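Ferredoxin (Thermus aquaticus, PDB 1H98) transfers electrons in a wide variety of metabolic reactions, using one [3Fe-4S] and one [4Fe-4S] cluster as its redox centres. Local coordinates at residues P7-K12 against G28-Y33. Sequence-based numbering, arbitrary orientation.
Sequences PCIGVK and GGDQFY. With F3S (Fe3-s4 cluster), chain C.
The thiolate of Cys-8 is gripped by two partners: SG binds an iron of the [3Fe-4S] cluster, FE3, at 2.2 Å. It also accepts a long but nearly straight hydrogen bond from Phe-32 N (3.5 Å, 172° at the hydrogen). Such N-H···S bonds are characteristic of ferredoxin cluster sites; by drawing charge from sulfur they probably help tune the redox potential. SG stands anti to the backbone N (chi1 -174°), which carries it from the 7-12 loop toward the start of strand 32-34. Phe-32 adds nonpolar cover beside the cluster, its CB 3.8 Å from sulfide S1.

Lys-12 runs past Gln-31 and Asp-30 so that NZ gives Gly-29 O a hydrogen bond (2.8 Å); Asp-27 adds a salt bridge to the same ammonium. A bend at chi3 (65°) turns the chain's end, and CE lies 3.6 Å from CE1 of the Phe-32 ring, the two side chains at about a right angle. A long lysine suits both tasks, methylene packing and ammonium bonding.

Asp-30 O receives a CA-H···O contact from Ile-9 CA (3.4 Å) and a hydrogen bond from a water, which in turn accepts one from Gly-10 N. Gly-10 has a positive phi, where a side chain would press on the preceding carbonyl, which suits glycine. Ile-9 lays its aliphatic CG1 and CD1 against Gln-31 OE1. The amide suits its place by donating through NE2 to Phe-32 O and Ile-4 O while OE1 accepts from Lys-70 NZ, which also forms a salt bridge with Asp-30 OD2.

The contact therefore joins the cluster loop after strand 2-4 to the turn between antiparallel strands 25-27 and 32-34, with helix 66-74 packing Tyr-67 against Ile-9 and Gln-31.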
ATOM      1  N   PRO A   7       1.245  -9.346  -2.294  1.00 13.15           N
ATOM      2  CA  PRO A   7       0.096 -10.086  -1.751  1.00 14.50           C
ATOM      3  C   PRO A   7      -1.310  -9.525  -2.021  1.00 14.69           C
ATOM      4  O   PRO A   7      -2.292 -10.272  -1.999  1.00 14.71           O
ATOM      5  CB  PRO A   7       0.409 -10.139  -0.253  1.00 15.02           C
ATOM      6  CG  PRO A   7       1.898 -10.150  -0.227  1.00 11.86           C
ATOM      7  CD  PRO A   7       2.233  -9.086  -1.234  1.00 11.23           C
ATOM      8  N   CYS A   8      -1.406  -8.222  -2.267  1.00 14.54           N
ATOM      9  CA  CYS A   8      -2.693  -7.574  -2.527  1.00 15.25           C
ATOM     10  C   CYS A   8      -3.302  -8.027  -3.849  1.00 15.20           C
ATOM     11  O   CYS A   8      -4.526  -8.090  -3.980  1.00 15.95           O
ATOM     12  CB  CYS A   8      -2.539  -6.043  -2.541  1.00 13.09           C
ATOM     13  SG  CYS A   8      -4.097  -5.104  -2.693  1.00 12.80           S
ATOM     14  N   ILE A   9      -2.447  -8.344  -4.815  1.00 14.41           N
ATOM     15  CA  ILE A   9      -2.894  -8.771  -6.133  1.00 16.34           C
ATOM     16  C   ILE A   9      -3.716 -10.049  -6.036  1.00 17.74           C
ATOM     17  O   ILE A   9      -3.281 -11.043  -5.457  1.00 18.85           O
ATOM     18  CB  ILE A   9      -1.697  -8.981  -7.083  1.00 16.11           C
ATOM     19  CG1 ILE A   9      -0.898  -7.682  -7.204  1.00 14.57           C
ATOM     20  CG2 ILE A   9      -2.182  -9.430  -8.466  1.00 16.06           C
ATOM     21  CD1 ILE A   9       0.351  -7.810  -8.054  1.00 14.91           C
ATOM     22  N   GLY A  10      -4.916 -10.013  -6.599  1.00 19.24           N
ATOM     23  CA  GLY A  10      -5.784 -11.172  -6.559  1.00 19.30           C
ATOM     24  C   GLY A  10      -6.560 -11.264  -5.262  1.00 20.79           C
ATOM     25  O   GLY A  10      -7.346 -12.190  -5.080  1.00 22.94           O
ATOM     26  N   VAL A  11      -6.352 -10.310  -4.358  1.00 17.46           N
ATOM     27  CA  VAL A  11      -7.048 -10.314  -3.077  1.00 16.16           C
ATOM     28  C   VAL A  11      -7.869  -9.042  -2.887  1.00 15.88           C
ATOM     29  O   VAL A  11      -9.083  -9.110  -2.731  1.00 16.20           O
ATOM     30  CB  VAL A  11      -6.061 -10.483  -1.902  1.00 16.60           C
ATOM     31  CG1 VAL A  11      -6.807 -10.452  -0.570  1.00 16.39           C
ATOM     32  CG2 VAL A  11      -5.303 -11.795  -2.052  1.00 17.26           C
ATOM     33  N   LYS A  12      -7.204  -7.891  -2.906  1.00 14.34           N
ATOM     34  CA  LYS A  12      -7.863  -6.595  -2.742  1.00 15.61           C
ATOM     35  C   LYS A  12      -8.917  -6.615  -1.636  1.00 17.37           C
ATOM     36  O   LYS A  12     -10.050  -6.169  -1.827  1.00 18.71           O
ATOM     37  CB  LYS A  12      -8.474  -6.141  -4.070  1.00 14.50           C
ATOM     38  CG  LYS A  12      -7.442  -5.953  -5.170  1.00 16.18           C
ATOM     39  CD  LYS A  12      -8.071  -5.612  -6.513  1.00 19.15           C
ATOM     40  CE  LYS A  12      -8.777  -4.268  -6.480  1.00 22.38           C
ATOM     41  NZ  LYS A  12      -9.349  -3.908  -7.806  1.00 23.10           N
ATOM     42  N   GLY A  28      -6.077   0.552  -7.746  1.00 16.17           N
ATOM     43  CA  GLY A  28      -5.162   0.659  -8.866  1.00 17.76           C
ATOM     44  C   GLY A  28      -5.362  -0.419  -9.914  1.00 18.94           C
ATOM     45  O   GLY A  28      -4.477  -0.660 -10.733  1.00 20.88           O
ATOM     46  N   GLY A  29      -6.514  -1.081  -9.889  1.00 17.27           N
ATOM     47  CA  GLY A  29      -6.783  -2.125 -10.861  1.00 18.05           C
ATOM     48  C   GLY A  29      -6.478  -3.505 -10.319  1.00 19.23           C
ATOM     49  O   GLY A  29      -7.338  -4.128  -9.700  1.00 21.59           O
ATOM     50  N   ASP A  30      -5.253  -3.983 -10.517  1.00 19.71           N
ATOM     51  CA  ASP A  30      -4.889  -5.307 -10.021  1.00 18.23           C
ATOM     52  C   ASP A  30      -4.583  -5.327  -8.519  1.00 17.10           C
ATOM     53  O   ASP A  30      -4.470  -6.395  -7.917  1.00 17.11           O
ATOM     54  CB  ASP A  30      -3.738  -5.911 -10.845  1.00 20.72           C
ATOM     55  CG  ASP A  30      -2.405  -5.182 -10.665  1.00 26.40           C
ATOM     56  OD1 ASP A  30      -2.367  -4.016 -10.200  1.00 27.62           O
ATOM     57  OD2 ASP A  30      -1.375  -5.794 -11.017  1.00 29.52           O
ATOM     58  N   GLN A  31      -4.484  -4.145  -7.921  1.00 15.11           N
ATOM     59  CA  GLN A  31      -4.212  -4.015  -6.493  1.00 13.88           C
ATOM     60  C   GLN A  31      -4.531  -2.587  -6.069  1.00 13.70           C
ATOM     61  O   GLN A  31      -4.752  -1.716  -6.915  1.00 14.16           O
ATOM     62  CB  GLN A  31      -2.728  -4.291  -6.197  1.00 12.01           C
ATOM     63  CG  GLN A  31      -1.752  -3.276  -6.814  1.00 12.47           C
ATOM     64  CD  GLN A  31      -0.326  -3.409  -6.276  1.00 14.61           C
ATOM     65  OE1 GLN A  31       0.521  -4.062  -6.878  1.00 15.04           O
ATOM     66  NE2 GLN A  31      -0.060  -2.775  -5.143  1.00 14.98           N
ATOM     67  N   PHE A  32      -4.633  -2.367  -4.764  1.00 12.57           N
ATOM     68  CA  PHE A  32      -4.849  -1.021  -4.251  1.00 11.89           C
ATOM     69  C   PHE A  32      -3.437  -0.459  -4.074  1.00 11.75           C
ATOM     70  O   PHE A  32      -2.461  -1.211  -4.115  1.00 12.55           O
ATOM     71  CB  PHE A  32      -5.609  -1.048  -2.924  1.00 10.75           C
ATOM     72  CG  PHE A  32      -7.097  -0.914  -3.083  1.00 13.05           C
ATOM     73  CD1 PHE A  32      -7.847  -1.931  -3.670  1.00 16.41           C
ATOM     74  CD2 PHE A  32      -7.745   0.251  -2.695  1.00 14.08           C
ATOM     75  CE1 PHE A  32      -9.225  -1.784  -3.875  1.00 14.88           C
ATOM     76  CE2 PHE A  32      -9.124   0.409  -2.897  1.00 14.91           C
ATOM     77  CZ  PHE A  32      -9.860  -0.613  -3.489  1.00 15.21           C
ATOM     78  N   TYR A  33      -3.310   0.855  -3.963  1.00 11.65           N
ATOM     79  CA  TYR A  33      -1.995   1.452  -3.794  1.00 11.69           C
ATOM     80  C   TYR A  33      -2.099   2.597  -2.814  1.00 12.03           C
ATOM     81  O   TYR A  33      -3.193   3.117  -2.571  1.00 11.90           O
ATOM     82  CB  TYR A  33      -1.443   1.941  -5.139  1.00 12.00           C
ATOM     83  CG  TYR A  33      -2.195   3.114  -5.724  1.00 13.67           C
ATOM     84  CD1 TYR A  33      -1.799   4.422  -5.450  1.00 14.81           C
ATOM     85  CD2 TYR A  33      -3.308   2.917  -6.541  1.00 15.64           C
ATOM     86  CE1 TYR A  33      -2.492   5.504  -5.969  1.00 17.08           C
ATOM     87  CE2 TYR A  33      -4.008   3.993  -7.068  1.00 16.94           C
ATOM     88  CZ  TYR A  33      -3.596   5.282  -6.778  1.00 19.38           C
ATOM     89  OH  TYR A  33      -4.291   6.354  -7.299  1.00 23.06           O
TER
HETATM   90 FE1  F3S C 108      -5.646  -3.412   1.511  1.00 15.57          FE
HETATM   91 FE3  F3S C 108      -4.839  -5.042  -0.615  1.00 14.65          FE
HETATM   92 FE4  F3S C 108      -4.520  -5.864   2.011  1.00 16.02          FE
HETATM   93  S1  F3S C 108      -6.753  -3.768  -0.490  1.00 20.88           S
HETATM   94  S2  F3S C 108      -6.356  -4.936   3.067  1.00 22.18           S
HETATM   95  S3  F3S C 108      -3.465  -4.040   1.004  1.00 20.81           S
HETATM   96  S4  F3S C 108      -5.278  -7.126   0.246  1.00 21.17           S
HETATM   97  O   HOH W   1      -6.367  -8.421  -8.387  1.00 30.52           O